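PDB 6KVR: fatty acid amide hydrolase, which probably hydrolyses monocarboxylic acid amides to the carboxylate and ammonium. Local coordinates for residues T511-D514 and T515-K518. Numbering follows the deposited sequence.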
loop_
_atom_site.group_PDB
_atom_site.type_symbol
_atom_site.label_atom_id
_atom_site.label_comp_id
_atom_site.label_asym_id
_atom_site.label_seq_id
_atom_site.Cartn_x
_atom_site.Cartn_y
_atom_site.Cartn_z
ATOM N N THR A 511 22.093 -28.746 -26.623
ATOM C CA THR A 511 22.883 -28.791 -27.842
ATOM C C THR A 511 24.375 -28.813 -27.526
ATOM O O THR A 511 24.798 -28.675 -26.373
ATOM C CB THR A 511 22.577 -27.595 -28.729
ATOM O OG1 THR A 511 23.386 -26.490 -28.306
ATOM C CG2 THR A 511 21.101 -27.235 -28.652
ATOM N N GLU A 512 25.182 -28.976 -28.584
ATOM C CA GLU A 512 26.632 -28.981 -28.415
ATOM C C GLU A 512 27.144 -27.592 -28.070
ATOM O O GLU A 512 28.094 -27.447 -27.294
ATOM C CB GLU A 512 27.314 -29.511 -29.679
ATOM C CG GLU A 512 28.789 -29.900 -29.507
ATOM C CD GLU A 512 28.995 -31.226 -28.778
ATOM O OE1 GLU A 512 28.305 -31.493 -27.767
ATOM O OE2 GLU A 512 29.848 -32.017 -29.230
ATOM N N GLU A 513 26.515 -26.557 -28.626
ATOM C CA GLU A 513 26.806 -25.203 -28.178
ATOM C C GLU A 513 26.433 -25.016 -26.709
ATOM O O GLU A 513 27.125 -24.305 -25.976
ATOM C CB GLU A 513 26.066 -24.193 -29.054
ATOM C CG GLU A 513 26.486 -22.736 -28.830
ATOM C CD GLU A 513 27.976 -22.494 -29.096
ATOM O OE1 GLU A 513 28.542 -23.150 -30.009
ATOM O OE2 GLU A 513 28.575 -21.631 -28.407
ATOM N N ASP A 514 25.345 -25.647 -26.256
ATOM C CA ASP A 514 24.979 -25.536 -24.846
ATOM C C ASP A 514 26.059 -26.118 -23.939
ATOM O O ASP A 514 26.247 -25.625 -22.822
ATOM C CB ASP A 514 23.639 -26.232 -24.569
ATOM C CG ASP A 514 22.440 -25.496 -25.178
ATOM O OD1 ASP A 514 22.471 -24.254 -25.297
ATOM O OD2 ASP A 514 21.453 -26.169 -25.552
ATOM N N THR A 515 26.777 -27.159 -24.388
ATOM C CA THR A 515 27.684 -27.858 -23.474
ATOM C C THR A 515 28.929 -27.046 -23.158
ATOM O O THR A 515 29.623 -27.358 -22.185
ATOM C CB THR A 515 28.098 -29.247 -24.025
ATOM O OG1 THR A 515 28.630 -29.117 -25.347
ATOM C CG2 THR A 515 26.920 -30.200 -24.077
ATOM N N LYS A 516 29.217 -26.004 -23.929
ATOM C CA LYS A 516 30.331 -25.116 -23.632
ATOM C C LYS A 516 29.884 -23.847 -22.913
ATOM O O LYS A 516 30.623 -22.857 -22.887
ATOM C CB LYS A 516 31.087 -24.770 -24.911
ATOM C CG LYS A 516 30.148 -24.536 -26.049
ATOM C CD LYS A 516 30.610 -25.167 -27.354
ATOM C CE LYS A 516 31.503 -24.221 -28.158
ATOM N NZ LYS A 516 31.892 -24.823 -29.461
ATOM N N TYR A 517 28.714 -23.875 -22.282
ATOM C CA TYR A 517 28.268 -22.773 -21.444
ATOM C C TYR A 517 29.169 -22.629 -20.216
ATOM O O TYR A 517 29.594 -23.619 -19.609
ATOM C CB TYR A 517 26.813 -23.014 -21.036
ATOM C CG TYR A 517 26.131 -21.850 -20.356
ATOM C CD1 TYR A 517 25.776 -20.705 -21.070
ATOM C CD2 TYR A 517 25.823 -21.904 -19.003
ATOM C CE1 TYR A 517 25.143 -19.634 -20.443
ATOM C CE2 TYR A 517 25.186 -20.850 -18.367
ATOM C CZ TYR A 517 24.849 -19.720 -19.087
ATOM O OH TYR A 517 24.228 -18.684 -18.435
ATOM N N LYS A 518 29.482 -21.386 -19.869
ATOM C CA LYS A 518 30.229 -21.058 -18.662
ATOM C C LYS A 518 29.241 -20.580 -17.600
ATOM O O LYS A 518 28.549 -19.577 -17.802
ATOM C CB LYS A 518 31.272 -19.979 -18.959
ATOM C CG LYS A 518 31.927 -19.352 -17.733
ATOM C CD LYS A 518 33.166 -18.541 -18.129
ATOM C CE LYS A 518 32.776 -17.230 -18.832
ATOM N NZ LYS A 518 33.623 -16.916 -20.031
#
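T515 turns its hydroxyl back onto the carbonyl of E512, three residues earlier, OG1 giving a hydrogen bond to E512 O at 2.6 Å. With chi1 at 54°, OG1 of T515 is flanked by its own N and C and meets that oxygen. T515 N binds E512 O as well (3.2 Å), steeply above the carbonyl plane, while the hydroxyl lies nearer to it on the same face; two donors from one residue thus grip a single acceptor. The side chain of E512 is bent at chi2, which brings OE1 to 3.4 Å from T515 OG1, and the methyl CG2 of T515 packs near the carbonyl of T511.

One residue on, the aliphatic part of K516 runs over the backbone carbonyls of E512 and E513, and its far end crosses the folded side chain of E513. There E513 OE1 lies 3.7 Å from K516 CE and forms a long salt bridge with K516 NZ (3.8 Å), a loose pairing on the protein surface. Y517 N closes the turn on D514 O at 3.1 Å; the Y517 ring points off from the turn, its hydroxyl hydrogen-bonded to E524 and its ring in cation-pi contact with R354, which also binds D514 O.

At the N-terminal end of the helix, T511 OG1 accepts from D514 N (3.0 Å), and T511 N gives an almost straight bond (175°) to the anti side of D514 OD2, tilted out of the carboxylate plane; OD2 also forms a salt bridge with R360. This reciprocal exchange is a capping box, with T511 as N-cap of the short surface helix 512-515.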